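Local coordinates for cycloalternan-forming enzyme (Listeria monocytogenes serovar 1/2a, PDB 5F7U), which is a multidomain member of glycosyl hydrolase family 31, combining a TIM barrel with several beta-rich domains and a family 6 carbohydrate-binding module, at residues G743-V748 with F795-A800; I705-K710 with S836-Y841; R829-G834 with Q877-E882; P728-A733 with E760-E765; D342-V347 with M723-P728. The protein carries 1 engineered substitution. One frame throughout, in Å; residues are numbered along the deposited sequence.

Contact 1 of 5, residues G743-V748 with F795-A800; sequences GDDLLV and FAKAGA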
# COMPACT_ATOMS: atom_id res chain seq x y z
N GLY A 743 -3.83 8.51 -7.30
CA GLY A 743 -3.27 8.88 -8.63
C GLY A 743 -2.37 10.10 -8.46
O GLY A 743 -1.93 10.39 -7.35
N ASP A 744 -2.11 10.84 -9.54
CA ASP A 744 -1.19 12.00 -9.45
C ASP A 744 -1.87 13.21 -8.85
O ASP A 744 -1.19 14.08 -8.30
CB ASP A 744 -0.70 12.46 -10.84
CG ASP A 744 0.05 11.37 -11.61
OD1 ASP A 744 0.82 10.60 -11.01
OD2 ASP A 744 -0.12 11.31 -12.86
N ASP A 745 -3.20 13.30 -9.00
CA ASP A 745 -3.90 14.58 -8.90
C ASP A 745 -4.91 14.78 -7.78
O ASP A 745 -5.30 15.92 -7.53
CB ASP A 745 -4.62 14.88 -10.20
CG ASP A 745 -3.69 14.87 -11.36
OD1 ASP A 745 -2.73 15.66 -11.34
OD2 ASP A 745 -3.93 14.07 -12.28
N LEU A 746 -5.35 13.69 -7.14
CA LEU A 746 -6.48 13.79 -6.21
C LEU A 746 -5.98 13.67 -4.81
O LEU A 746 -5.22 12.74 -4.50
CB LEU A 746 -7.55 12.74 -6.48
CG LEU A 746 -8.26 12.79 -7.84
CD1 LEU A 746 -9.24 11.61 -7.96
CD2 LEU A 746 -8.96 14.14 -8.05
N LEU A 747 -6.38 14.63 -3.98
CA LEU A 747 -6.13 14.55 -2.55
C LEU A 747 -7.41 14.07 -1.89
O LEU A 747 -8.48 14.73 -1.99
CB LEU A 747 -5.65 15.90 -1.99
CG LEU A 747 -5.09 15.96 -0.55
CD1 LEU A 747 -4.39 17.30 -0.37
CD2 LEU A 747 -6.14 15.77 0.54
N VAL A 748 -7.34 12.91 -1.22
CA VAL A 748 -8.54 12.31 -0.61
C VAL A 748 -8.40 12.36 0.91
O VAL A 748 -7.37 11.96 1.44
CB VAL A 748 -8.71 10.82 -1.04
CG1 VAL A 748 -9.93 10.19 -0.38
CG2 VAL A 748 -8.81 10.71 -2.56
N PHE A 795 -10.08 16.58 -3.52
CA PHE A 795 -9.64 17.79 -4.22
C PHE A 795 -8.68 17.47 -5.35
O PHE A 795 -7.83 16.58 -5.23
CB PHE A 795 -8.93 18.74 -3.26
CG PHE A 795 -9.64 18.93 -1.95
CD1 PHE A 795 -9.49 18.00 -0.92
CD2 PHE A 795 -10.47 20.06 -1.74
CE1 PHE A 795 -10.16 18.17 0.29
CE2 PHE A 795 -11.11 20.24 -0.52
CZ PHE A 795 -10.96 19.29 0.50
N ALA A 796 -8.81 18.22 -6.45
CA ALA A 796 -7.87 18.09 -7.56
C ALA A 796 -6.80 19.16 -7.50
O ALA A 796 -7.09 20.32 -7.27
CB ALA A 796 -8.61 18.18 -8.90
N LYS A 797 -5.57 18.73 -7.76
CA LYS A 797 -4.38 19.57 -7.82
C LYS A 797 -4.44 20.48 -9.03
O LYS A 797 -5.00 20.12 -10.07
CB LYS A 797 -3.19 18.62 -7.95
CG LYS A 797 -1.82 19.24 -7.86
CD LYS A 797 -0.80 18.12 -7.66
CE LYS A 797 -0.53 17.29 -8.89
NZ LYS A 797 0.63 16.37 -8.59
N ALA A 798 -3.85 21.68 -8.90
CA ALA A 798 -3.75 22.62 -10.02
C ALA A 798 -3.10 21.97 -11.24
O ALA A 798 -2.07 21.30 -11.11
CB ALA A 798 -2.97 23.87 -9.59
N GLY A 799 -3.70 22.15 -12.41
CA GLY A 799 -3.13 21.60 -13.64
C GLY A 799 -3.62 20.21 -13.95
O GLY A 799 -3.34 19.70 -15.04
N ALA A 800 -4.40 19.61 -13.05
CA ALA A 800 -4.91 18.22 -13.24
C ALA A 800 -5.69 18.06 -14.54
O ALA A 800 -6.48 18.92 -14.91
CB ALA A 800 -5.77 17.79 -12.06
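Asp-744 and Lys-797 meet at the end of an antiparallel strand pair, 746-748 beside 794-797, in the six-stranded antiparallel sheet of the family 31 C-terminal domain. The backbone O of Asp-744 accepts the ammonium NZ of Lys-797 at 2.9 Å, the donor lying tilted from the carbonyl plane. With CG trans to its own backbone N, the lysine chain runs across to the neighbouring segment, and a bend at chi3 (74°) turns its end onto this carbonyl. The Asp-744 carboxylate itself pairs with Lys-717. At Asp-745 the backbone O receives Lys-797 N at 2.8 Å. The side chain crosses the lysine at about a right angle; its OD1 stays 4.4 Å from Lys-797 NZ, near enough only for a longer-range charge attraction. Its CB packs on CB of Ala-800 at 3.6 Å, where the type II turn 797-800 brings the chain back. Leu-746 forms a non-hydrogen-bonded pair with Ala-796, and the two side chains share one face of the sheet, Leu-746 CD2 touching Ala-796 CB at 4.1 Å. Leu-747 and Phe-795, on the other face, make the hydrogen-bonded pair. Leu-747 N donates to Phe-795 O at 2.7 Å and nearly straight (168°), while the CA-H of Leu-746 points at that same oxygen. In return, Phe-795 N binds Leu-747 O at 2.9 Å. The Phe-795 ring also meets His-777, the two rings about perpendicular, and its atom CD1 brings the ring edge to within 3.6 Å of Leu-747 O.

Contact 2 of 5, residues I705-K710 with S836-Y841; sequences IYTAAK and SEYSFY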
# COMPACT_ATOMS: atom_id res chain seq x y z
N ILE A 705 -8.14 6.01 -12.72
CA ILE A 705 -7.64 4.96 -11.81
C ILE A 705 -6.78 3.94 -12.56
O ILE A 705 -5.69 3.57 -12.09
CB ILE A 705 -8.81 4.27 -11.07
CG1 ILE A 705 -9.49 5.29 -10.12
CG2 ILE A 705 -8.35 2.99 -10.34
CD1 ILE A 705 -10.80 4.77 -9.51
N TYR A 706 -7.24 3.52 -13.73
CA TYR A 706 -6.51 2.49 -14.45
C TYR A 706 -5.23 3.04 -15.07
O TYR A 706 -4.22 2.34 -15.15
CB TYR A 706 -7.39 1.79 -15.49
CG TYR A 706 -6.81 0.47 -15.97
CD1 TYR A 706 -6.37 -0.51 -15.05
CD2 TYR A 706 -6.68 0.21 -17.33
CE1 TYR A 706 -5.84 -1.71 -15.48
CE2 TYR A 706 -6.16 -1.01 -17.77
CZ TYR A 706 -5.73 -1.96 -16.85
OH TYR A 706 -5.20 -3.15 -17.31
N THR A 707 -5.26 4.31 -15.50
CA THR A 707 -4.01 4.94 -15.94
C THR A 707 -3.02 4.99 -14.78
O THR A 707 -1.82 4.76 -14.98
CB THR A 707 -4.26 6.35 -16.53
OG1 THR A 707 -5.12 6.22 -17.66
CG2 THR A 707 -2.95 7.00 -17.02
N ALA A 708 -3.51 5.29 -13.58
CA ALA A 708 -2.62 5.28 -12.40
C ALA A 708 -2.07 3.88 -12.13
O ALA A 708 -0.90 3.74 -11.75
CB ALA A 708 -3.33 5.83 -11.16
N ALA A 709 -2.88 2.85 -12.35
CA ALA A 709 -2.42 1.47 -12.19
C ALA A 709 -1.25 1.16 -13.15
O ALA A 709 -0.26 0.54 -12.76
CB ALA A 709 -3.57 0.49 -12.39
N LYS A 710 -1.36 1.64 -14.38
CA LYS A 710 -0.29 1.46 -15.36
C LYS A 710 0.96 2.24 -14.95
O LYS A 710 2.07 1.75 -15.14
CB LYS A 710 -0.77 1.89 -16.76
CG LYS A 710 0.29 1.92 -17.85
CD LYS A 710 0.64 0.54 -18.36
CE LYS A 710 0.98 0.54 -19.85
NZ LYS A 710 1.86 1.67 -20.28
N SER A 836 0.19 22.04 -18.59
CA SER A 836 0.18 20.71 -18.04
C SER A 836 -0.04 19.67 -19.11
O SER A 836 -0.54 19.96 -20.21
CB SER A 836 -0.81 20.60 -16.86
OG SER A 836 -2.11 21.03 -17.20
N GLU A 837 0.41 18.46 -18.82
CA GLU A 837 0.35 17.37 -19.79
C GLU A 837 -0.03 16.10 -19.07
O GLU A 837 0.23 15.95 -17.87
CB GLU A 837 1.66 17.22 -20.57
CG GLU A 837 2.86 16.76 -19.75
CD GLU A 837 4.20 16.89 -20.47
OE1 GLU A 837 4.26 16.82 -21.72
OE2 GLU A 837 5.23 17.05 -19.76
N TYR A 838 -0.67 15.20 -19.80
CA TYR A 838 -1.09 13.94 -19.22
C TYR A 838 -1.08 12.86 -20.29
O TYR A 838 -1.52 13.10 -21.41
CB TYR A 838 -2.50 14.11 -18.66
CG TYR A 838 -3.11 12.87 -18.04
CD1 TYR A 838 -2.73 12.44 -16.77
CD2 TYR A 838 -4.13 12.17 -18.71
CE1 TYR A 838 -3.33 11.33 -16.18
CE2 TYR A 838 -4.72 11.05 -18.13
CZ TYR A 838 -4.31 10.63 -16.87
OH TYR A 838 -4.92 9.55 -16.27
N SER A 839 -0.57 11.69 -19.93
CA SER A 839 -0.57 10.54 -20.82
C SER A 839 -1.66 9.59 -20.37
O SER A 839 -1.52 8.94 -19.33
CB SER A 839 0.79 9.84 -20.77
OG SER A 839 1.00 9.03 -21.92
N PHE A 840 -2.75 9.53 -21.14
CA PHE A 840 -3.88 8.67 -20.83
C PHE A 840 -3.70 7.26 -21.43
O PHE A 840 -3.43 7.12 -22.61
CB PHE A 840 -5.17 9.33 -21.36
CG PHE A 840 -6.38 8.46 -21.33
CD1 PHE A 840 -6.78 7.81 -20.15
CD2 PHE A 840 -7.14 8.28 -22.50
CE1 PHE A 840 -7.91 7.00 -20.14
CE2 PHE A 840 -8.28 7.48 -22.49
CZ PHE A 840 -8.65 6.83 -21.31
N TYR A 841 -3.86 6.24 -20.59
CA TYR A 841 -3.82 4.86 -21.03
C TYR A 841 -5.19 4.42 -21.51
O TYR A 841 -6.09 4.12 -20.71
CB TYR A 841 -3.36 3.97 -19.87
CG TYR A 841 -3.18 2.50 -20.22
CD1 TYR A 841 -2.47 2.10 -21.35
CD2 TYR A 841 -3.69 1.52 -19.36
CE1 TYR A 841 -2.30 0.75 -21.65
CE2 TYR A 841 -3.51 0.17 -19.64
CZ TYR A 841 -2.82 -0.21 -20.78
OH TYR A 841 -2.66 -1.54 -21.04
O HOH W 1 -4.29 -3.46 -19.85
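Tyr-838 and Thr-707 approach from opposite directions where helix 702-715, which follows the TIM-barrel strands in the chain, lies roughly perpendicular to the edge strand 835-842 of an antiparallel sheet. The phenol OH of Tyr-838 abuts CB of Thr-707 at 3.3 Å. At Ser-839 it is the backbone O that takes part, facing the methyl CG2 of Thr-707 at 3.3 Å. Phe-840 brings CD1 near the threonine OG1 from an oblique direction. Tyr-841 makes the most extensive contacts of the strand. Its N-H reaches Thr-707 OG1 at 3.2 Å and 154°; with chi1 at -61° this hydroxyl sits beside its own backbone N and bonds as well to Pro-703 O, one turn back. CE of Lys-710 lies over one face of the Tyr-841 ring, 3.7 Å above the plane and toward the rim, and NZ adds an off-centre cation-pi interaction while salt-bridged to Asp-714. At the edge of the same ring, Tyr-706 CE2 touches Tyr-841 CE2 at 3.5 Å, the two ring planes inclined by 39°. One water joins both phenols, 2.7 Å from Tyr-706 OH and 2.8 Å from Tyr-841 OH; Tyr-706 OH further bonds to Leu-360 O.

Contact 3 of 5, residues R829-G834 with Q877-E882; sequences RVYPSG and QVFSTE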
# COMPACT_ATOMS: atom_id res chain seq x y z
N ARG A 829 -11.68 16.03 -17.27
CA ARG A 829 -11.85 17.13 -16.34
C ARG A 829 -10.50 17.84 -16.20
O ARG A 829 -9.48 17.20 -15.94
CB ARG A 829 -12.32 16.59 -14.98
CG ARG A 829 -12.52 17.60 -13.86
CD ARG A 829 -13.72 18.53 -14.08
NE ARG A 829 -15.02 17.88 -13.95
CZ ARG A 829 -15.64 17.63 -12.80
NH1 ARG A 829 -16.86 17.09 -12.82
NH2 ARG A 829 -15.05 17.93 -11.64
N VAL A 830 -10.50 19.17 -16.39
CA VAL A 830 -9.28 19.96 -16.50
C VAL A 830 -9.36 21.14 -15.54
O VAL A 830 -10.34 21.89 -15.56
CB VAL A 830 -9.08 20.49 -17.95
CG1 VAL A 830 -7.86 21.39 -18.05
CG2 VAL A 830 -8.93 19.30 -18.92
N TYR A 831 -8.32 21.29 -14.71
CA TYR A 831 -8.16 22.44 -13.83
C TYR A 831 -6.96 23.23 -14.34
O TYR A 831 -5.82 22.97 -13.92
CB TYR A 831 -8.00 21.97 -12.35
CG TYR A 831 -9.24 21.25 -11.88
CD1 TYR A 831 -10.33 21.96 -11.38
CD2 TYR A 831 -9.34 19.86 -11.98
CE1 TYR A 831 -11.49 21.30 -10.97
CE2 TYR A 831 -10.48 19.19 -11.57
CZ TYR A 831 -11.56 19.93 -11.07
OH TYR A 831 -12.70 19.29 -10.67
N PRO A 832 -7.20 24.20 -15.26
CA PRO A 832 -6.07 24.85 -15.93
C PRO A 832 -5.17 25.60 -14.96
O PRO A 832 -5.65 26.35 -14.09
CB PRO A 832 -6.73 25.84 -16.90
CG PRO A 832 -8.15 25.40 -17.04
CD PRO A 832 -8.50 24.75 -15.72
N SER A 833 -3.87 25.38 -15.11
CA SER A 833 -2.83 26.06 -14.34
C SER A 833 -1.52 25.94 -15.09
O SER A 833 -0.91 24.88 -15.09
CB SER A 833 -2.67 25.45 -12.95
OG SER A 833 -1.68 26.20 -12.24
N GLY A 834 -1.12 27.02 -15.75
CA GLY A 834 0.07 26.99 -16.62
C GLY A 834 -0.04 25.89 -17.67
O GLY A 834 -1.14 25.62 -18.18
N GLN A 877 -14.26 18.87 -19.70
CA GLN A 877 -14.91 19.71 -18.70
C GLN A 877 -13.85 20.61 -18.08
O GLN A 877 -13.08 20.18 -17.21
CB GLN A 877 -15.60 18.89 -17.60
CG GLN A 877 -16.79 18.05 -18.06
CD GLN A 877 -17.49 17.34 -16.92
OE1 GLN A 877 -16.88 17.02 -15.89
NE2 GLN A 877 -18.79 17.07 -17.10
N VAL A 878 -13.82 21.86 -18.52
CA VAL A 878 -12.77 22.79 -18.13
C VAL A 878 -13.28 23.72 -17.03
O VAL A 878 -14.28 24.42 -17.22
CB VAL A 878 -12.28 23.63 -19.34
CG1 VAL A 878 -11.05 24.46 -18.98
CG2 VAL A 878 -11.98 22.75 -20.55
N PHE A 879 -12.55 23.77 -15.92
CA PHE A 879 -12.88 24.66 -14.79
C PHE A 879 -12.53 26.09 -15.21
O PHE A 879 -11.35 26.40 -15.42
CB PHE A 879 -12.08 24.22 -13.55
CG PHE A 879 -12.52 24.85 -12.24
CD1 PHE A 879 -13.85 24.73 -11.78
CD2 PHE A 879 -11.57 25.48 -11.42
CE1 PHE A 879 -14.22 25.27 -10.54
CE2 PHE A 879 -11.95 26.03 -10.19
CZ PHE A 879 -13.27 25.91 -9.74
N SER A 880 -13.54 26.93 -15.39
CA SER A 880 -13.33 28.31 -15.87
C SER A 880 -14.64 29.07 -15.84
O SER A 880 -15.69 28.48 -15.63
CB SER A 880 -12.82 28.33 -17.32
OG SER A 880 -13.87 28.04 -18.25
N THR A 881 -14.57 30.38 -16.07
CA THR A 881 -15.79 31.14 -16.34
C THR A 881 -16.32 30.81 -17.74
O THR A 881 -15.65 30.11 -18.51
CB THR A 881 -15.57 32.65 -16.21
OG1 THR A 881 -14.57 33.05 -17.16
CG2 THR A 881 -15.14 33.01 -14.79
N GLU A 882 -17.50 31.32 -18.07
CA GLU A 882 -18.15 31.01 -19.35
C GLU A 882 -17.42 31.61 -20.55
O GLU A 882 -17.24 32.82 -20.60
CB GLU A 882 -19.59 31.50 -19.34
CG GLU A 882 -20.38 31.04 -20.57
CD GLU A 882 -21.87 31.30 -20.46
OE1 GLU A 882 -22.28 32.06 -19.56
OE2 GLU A 882 -22.64 30.76 -21.28
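Arg-829 grips the amide of Gln-877 side-on, its NE and NH1 both ending on OE1, at 2.8 Å for NE and 3.1 Å for NH1. OE1 lies in the guanidinium plane, yet both nitrogens come to it from the same face of the amide, whose plane is turned 27° from the guanidinium. Bends at chi2 and chi3 (each 70°) fold the arginine back to place this edge. Its NH2 donates in plane to Tyr-831 OH at 2.9 Å, while Gln-877 NE2 binds Tyr-810 O, so each flat group is held at both ends. Beneath this, strands 825-830 and 874-879 run parallel inside a mixed sheet of five strands: Val-830 N bonds Gln-877 O, and Phe-879 N reaches Val-830 O at 2.9 Å. Val-830 and Val-878 share the face away from the arginine. Past the last bridge, the Tyr-831 ring turns back to Phe-879 obliquely, with CE1 over one face of the phenylalanine; CD1 meets Phe-879 CB at 3.6 Å, and the planes are inclined by 56°. Pro-832 packs beside the second strand, with CG on Val-878 CG1 at 3.6 Å and CD 3.3 Å from Phe-879 O.

Contact 4 of 5, residues P728-A733 with E760-E765; sequences PEDVNA and EVYLPE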
# COMPACT_ATOMS: atom_id res chain seq x y z
N PRO A 728 7.97 15.84 0.49
CA PRO A 728 8.81 15.41 1.61
C PRO A 728 9.38 16.53 2.46
O PRO A 728 9.69 16.29 3.63
CB PRO A 728 9.94 14.64 0.92
CG PRO A 728 9.97 15.17 -0.47
CD PRO A 728 8.54 15.42 -0.81
N GLU A 729 9.48 17.74 1.90
CA GLU A 729 10.02 18.88 2.65
C GLU A 729 8.96 19.57 3.49
O GLU A 729 9.30 20.41 4.34
CB GLU A 729 10.63 19.91 1.71
CG GLU A 729 11.79 19.36 0.90
CD GLU A 729 12.50 20.43 0.13
OE1 GLU A 729 11.89 21.51 -0.12
OE2 GLU A 729 13.68 20.22 -0.19
N ASP A 730 7.70 19.24 3.25
CA ASP A 730 6.59 19.91 3.92
C ASP A 730 6.41 19.38 5.33
O ASP A 730 5.93 18.26 5.52
CB ASP A 730 5.31 19.75 3.11
CG ASP A 730 4.17 20.64 3.62
OD1 ASP A 730 4.06 20.87 4.85
OD2 ASP A 730 3.38 21.10 2.78
N VAL A 731 6.77 20.20 6.31
CA VAL A 731 6.74 19.77 7.72
C VAL A 731 5.35 19.32 8.20
O VAL A 731 5.24 18.50 9.13
CB VAL A 731 7.35 20.81 8.68
CG1 VAL A 731 8.82 21.00 8.35
CG2 VAL A 731 6.61 22.13 8.62
N ASN A 732 4.30 19.84 7.56
CA ASN A 732 2.95 19.47 7.96
C ASN A 732 2.49 18.14 7.39
O ASN A 732 1.48 17.62 7.81
CB ASN A 732 1.95 20.56 7.62
CG ASN A 732 1.78 21.55 8.76
OD1 ASN A 732 2.30 22.64 8.69
ND2 ASN A 732 1.07 21.14 9.85
N ALA A 733 3.21 17.63 6.39
CA ALA A 733 2.83 16.40 5.67
C ALA A 733 3.40 15.15 6.33
O ALA A 733 2.98 14.04 5.99
CB ALA A 733 3.31 16.47 4.23
N GLU A 760 -10.44 17.92 9.29
CA GLU A 760 -9.25 18.72 8.97
C GLU A 760 -8.60 18.12 7.74
O GLU A 760 -8.47 16.88 7.65
CB GLU A 760 -8.24 18.66 10.12
CG GLU A 760 -8.60 19.56 11.28
CD GLU A 760 -7.58 19.52 12.41
OE1 GLU A 760 -6.52 18.87 12.29
OE2 GLU A 760 -7.84 20.15 13.43
N VAL A 761 -8.24 18.97 6.78
CA VAL A 761 -7.52 18.51 5.59
C VAL A 761 -6.28 19.38 5.43
O VAL A 761 -6.42 20.61 5.28
CB VAL A 761 -8.35 18.61 4.29
CG1 VAL A 761 -7.58 17.98 3.12
CG2 VAL A 761 -9.71 17.92 4.44
N TYR A 762 -5.10 18.78 5.46
CA TYR A 762 -3.91 19.59 5.21
C TYR A 762 -3.73 19.74 3.70
O TYR A 762 -3.66 18.72 2.98
CB TYR A 762 -2.62 19.02 5.86
CG TYR A 762 -1.45 19.88 5.41
CD1 TYR A 762 -1.33 21.21 5.86
CD2 TYR A 762 -0.55 19.42 4.43
CE1 TYR A 762 -0.31 22.03 5.40
CE2 TYR A 762 0.47 20.24 3.96
CZ TYR A 762 0.58 21.55 4.44
OH TYR A 762 1.57 22.38 3.98
N LEU A 763 -3.67 20.99 3.22
CA LEU A 763 -3.44 21.25 1.81
C LEU A 763 -2.03 21.74 1.59
O LEU A 763 -1.69 22.82 2.07
CB LEU A 763 -4.45 22.27 1.26
CG LEU A 763 -5.92 21.88 1.38
CD1 LEU A 763 -6.77 23.06 0.90
CD2 LEU A 763 -6.26 20.60 0.61
N PRO A 764 -1.21 20.97 0.85
CA PRO A 764 0.12 21.46 0.49
C PRO A 764 0.04 22.68 -0.41
O PRO A 764 -1.02 23.01 -0.95
CB PRO A 764 0.73 20.30 -0.30
CG PRO A 764 -0.04 19.10 0.15
CD PRO A 764 -1.45 19.62 0.31
N GLU A 765 1.18 23.37 -0.57
CA GLU A 765 1.20 24.62 -1.33
C GLU A 765 0.69 24.37 -2.76
O GLU A 765 0.90 23.30 -3.30
CB GLU A 765 2.60 25.26 -1.29
CG GLU A 765 2.53 26.65 -0.66
CD GLU A 765 3.80 27.10 0.03
OE1 GLU A 765 4.76 27.49 -0.67
OE2 GLU A 765 3.83 27.09 1.29
O HOH W 2 3.60 22.28 0.34
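Asp-730 and Tyr-762 reach toward each other from opposite directions, and the phenol OH donates to OD2 of the aspartate at a short 2.5 Å. The carboxylate stands almost perpendicular to the ring (89°), and OD2, lying at the ring edge and in its plane, accepts the hydrogen bond on its syn lone pair. With CG of Asp-730 trans to the backbone N (chi1 -169°), the carboxylate extends out from the loop to the ring. OD2 is gripped a second time by a water at 2.7 Å, which in turn accepts Glu-765 N at 2.8 Å, tying the aspartate to the backbone at Glu-765. The other oxygen, OD1, faces back into its own loop: Asn-732 N reaches it at 2.9 Å on the anti side, completing an Asx turn, and Ala-733 N bonds the Asp-730 backbone O. Together Tyr-762 OH, the water and Asn-732 N would probably favour the ionised carboxylate. This turn lies in the loop between helix 723-726 and strand 740-742 of the family 31 C-terminal domain, whereas Tyr-762 belongs to strand 758-763, paired antiparallel with 781-786. The same turn carries the second group that meets the ring, Asn-732. It comes in at about a right angle to the tyrosine, its CB 3.5 Å above one face and shifted toward the rim, a CH-pi contact with that CB 3.6 Å from the ring centroid. The amide of Asn-732 is inclined to the ring by only 22°. Leu-736 and Thr-782 also touch the Tyr-762 side chain, and Pro-764 brings CA to 4.0 Å from Asp-730 OD2.

Contact 5 of 5, residues D342-V347 with M723-P728; sequences DQNDIV and MAMDYP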
# COMPACT_ATOMS: atom_id res chain seq x y z
N ASP A 342 12.90 12.25 -6.95
CA ASP A 342 11.95 12.56 -5.89
C ASP A 342 11.61 11.28 -5.11
O ASP A 342 12.22 10.24 -5.37
CB ASP A 342 10.70 13.28 -6.45
CG ASP A 342 9.90 12.46 -7.45
OD1 ASP A 342 9.84 11.21 -7.39
OD2 ASP A 342 9.22 13.10 -8.30
N GLN A 343 10.66 11.32 -4.16
CA GLN A 343 10.42 10.15 -3.30
C GLN A 343 9.85 8.98 -4.07
O GLN A 343 10.17 7.82 -3.78
CB GLN A 343 9.49 10.47 -2.12
CG GLN A 343 9.97 11.64 -1.27
CD GLN A 343 11.27 11.32 -0.53
OE1 GLN A 343 12.37 11.62 -1.01
NE2 GLN A 343 11.14 10.72 0.64
N ASN A 344 9.01 9.29 -5.05
CA ASN A 344 8.42 8.24 -5.85
C ASN A 344 9.43 7.58 -6.77
O ASN A 344 9.32 6.38 -7.06
CB ASN A 344 7.22 8.78 -6.61
CG ASN A 344 6.11 9.18 -5.66
OD1 ASN A 344 5.71 8.38 -4.81
ND2 ASN A 344 5.66 10.43 -5.76
N ASP A 345 10.42 8.36 -7.18
CA ASP A 345 11.53 7.83 -7.96
C ASP A 345 12.42 6.91 -7.12
O ASP A 345 12.98 5.95 -7.65
CB ASP A 345 12.36 8.96 -8.55
CG ASP A 345 13.26 8.49 -9.67
OD1 ASP A 345 12.76 7.71 -10.51
OD2 ASP A 345 14.44 8.89 -9.69
N ILE A 346 12.51 7.18 -5.81
CA ILE A 346 13.24 6.28 -4.91
C ILE A 346 12.53 4.92 -4.90
O ILE A 346 13.18 3.88 -5.03
CB ILE A 346 13.38 6.87 -3.49
CG1 ILE A 346 14.36 8.06 -3.53
CG2 ILE A 346 13.80 5.81 -2.46
CD1 ILE A 346 14.37 8.90 -2.26
N VAL A 347 11.20 4.95 -4.79
CA VAL A 347 10.40 3.72 -4.90
C VAL A 347 10.60 3.02 -6.24
O VAL A 347 10.77 1.78 -6.27
CB VAL A 347 8.90 3.96 -4.57
CG1 VAL A 347 8.12 2.65 -4.63
CG2 VAL A 347 8.81 4.55 -3.18
N MET A 723 1.17 11.62 2.31
CA MET A 723 1.45 12.96 1.76
C MET A 723 2.92 13.28 1.57
O MET A 723 3.29 13.96 0.61
CB MET A 723 0.79 14.06 2.61
CG MET A 723 -0.74 14.01 2.70
SD MET A 723 -1.62 14.10 1.14
CE MET A 723 -1.05 15.69 0.52
N ALA A 724 3.77 12.76 2.46
CA ALA A 724 5.21 13.03 2.40
C ALA A 724 5.90 12.34 1.21
O ALA A 724 7.06 12.64 0.90
CB ALA A 724 5.89 12.66 3.73
N MET A 725 5.21 11.41 0.54
CA MET A 725 5.76 10.84 -0.70
C MET A 725 5.77 11.86 -1.82
O MET A 725 6.63 11.79 -2.70
CB MET A 725 4.98 9.60 -1.16
CG MET A 725 5.04 8.41 -0.22
SD MET A 725 6.68 7.85 0.22
CE MET A 725 7.27 7.23 -1.35
N ASP A 726 4.81 12.79 -1.82
CA ASP A 726 4.80 13.84 -2.84
C ASP A 726 5.38 15.16 -2.35
O ASP A 726 5.81 16.03 -3.16
CB ASP A 726 3.38 14.08 -3.37
CG ASP A 726 2.85 12.95 -4.25
OD1 ASP A 726 3.46 11.86 -4.32
OD2 ASP A 726 1.80 13.17 -4.89
N TYR A 727 5.40 15.34 -1.02
CA TYR A 727 5.80 16.62 -0.40
C TYR A 727 6.76 16.38 0.77
O TYR A 727 6.42 16.68 1.92
CB TYR A 727 4.57 17.43 0.04
CG TYR A 727 3.58 17.64 -1.06
CD1 TYR A 727 3.72 18.70 -1.97
CD2 TYR A 727 2.51 16.76 -1.23
CE1 TYR A 727 2.81 18.87 -3.01
CE2 TYR A 727 1.59 16.94 -2.26
CZ TYR A 727 1.75 17.98 -3.14
OH TYR A 727 0.83 18.13 -4.17
N PRO A 728 7.97 15.84 0.49
CA PRO A 728 8.81 15.41 1.61
C PRO A 728 9.38 16.53 2.46
O PRO A 728 9.69 16.29 3.63
CB PRO A 728 9.94 14.64 0.92
CG PRO A 728 9.97 15.17 -0.47
CD PRO A 728 8.54 15.42 -0.81
O HOH W 3 8.57 10.35 1.77
O HOH W 4 8.70 13.41 -3.85
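Gln-343, in the first turn of helix 343-354, leans on the short, weakly bonded helix at about 723-726 and the chain just after it. Its CB lies 3.2 Å from Met-725 O. CG touches CG of Pro-728 at 3.6 Å, and a bend at chi2 (-66°) sends the rest of the side chain past the proline ring in the opposite direction, with CD 3.9 Å from Pro-728 CB. At the tip, NE2 donates to Ser-293 O and to a water at 2.8 Å that bonds weakly to Ala-724 O. The backbone N of Gln-343 uses a second water, which donates to Met-725 O at 2.9 Å. Next along the helix, Asn-344 ND2 gives a hydrogen bond to Asp-726 OD1 at 3.0 Å; the acceptor is in the amide plane, but the nitrogen comes from above the carboxylate, the two planes being 89° apart. Asp-726 OD2 is salt-bridged to Arg-721. One turn on, CG2 of Val-347 meets the methyl CE of Met-725 at 3.6 Å, the side chains crossing at about a right angle. The arrangement is that of an N-capped helix start, Asp-342 OD1 accepting Asp-345 N, docked on the family 31 C-terminal domain.

How the contacts relate
Contact 1 touches all the others. Gly-799 in its turn binds both neighbouring contacts, through O to Ser-836 OG of contact 2 at 2.8 Å and through N to Tyr-831 O of contact 3 at 2.7 Å. Leu-747 packs CD2 on Val-761 CG1 of contact 4 at 3.7 Å and CD1 on Met-723 CE of contact 5. Contacts 4 and 5 share Pro-728 and also meet where Pro-764 CG touches Met-723 CE at 3.6 Å. Contacts 3 and 5 lie farthest apart, centres about 27 Å. A bound alpha-D-glucopyranose lies about 5 Å from the side chain of Phe-795, whose ring neighbour His-777 lines a glycan pocket, and one lies about 9 Å from that of Phe-879.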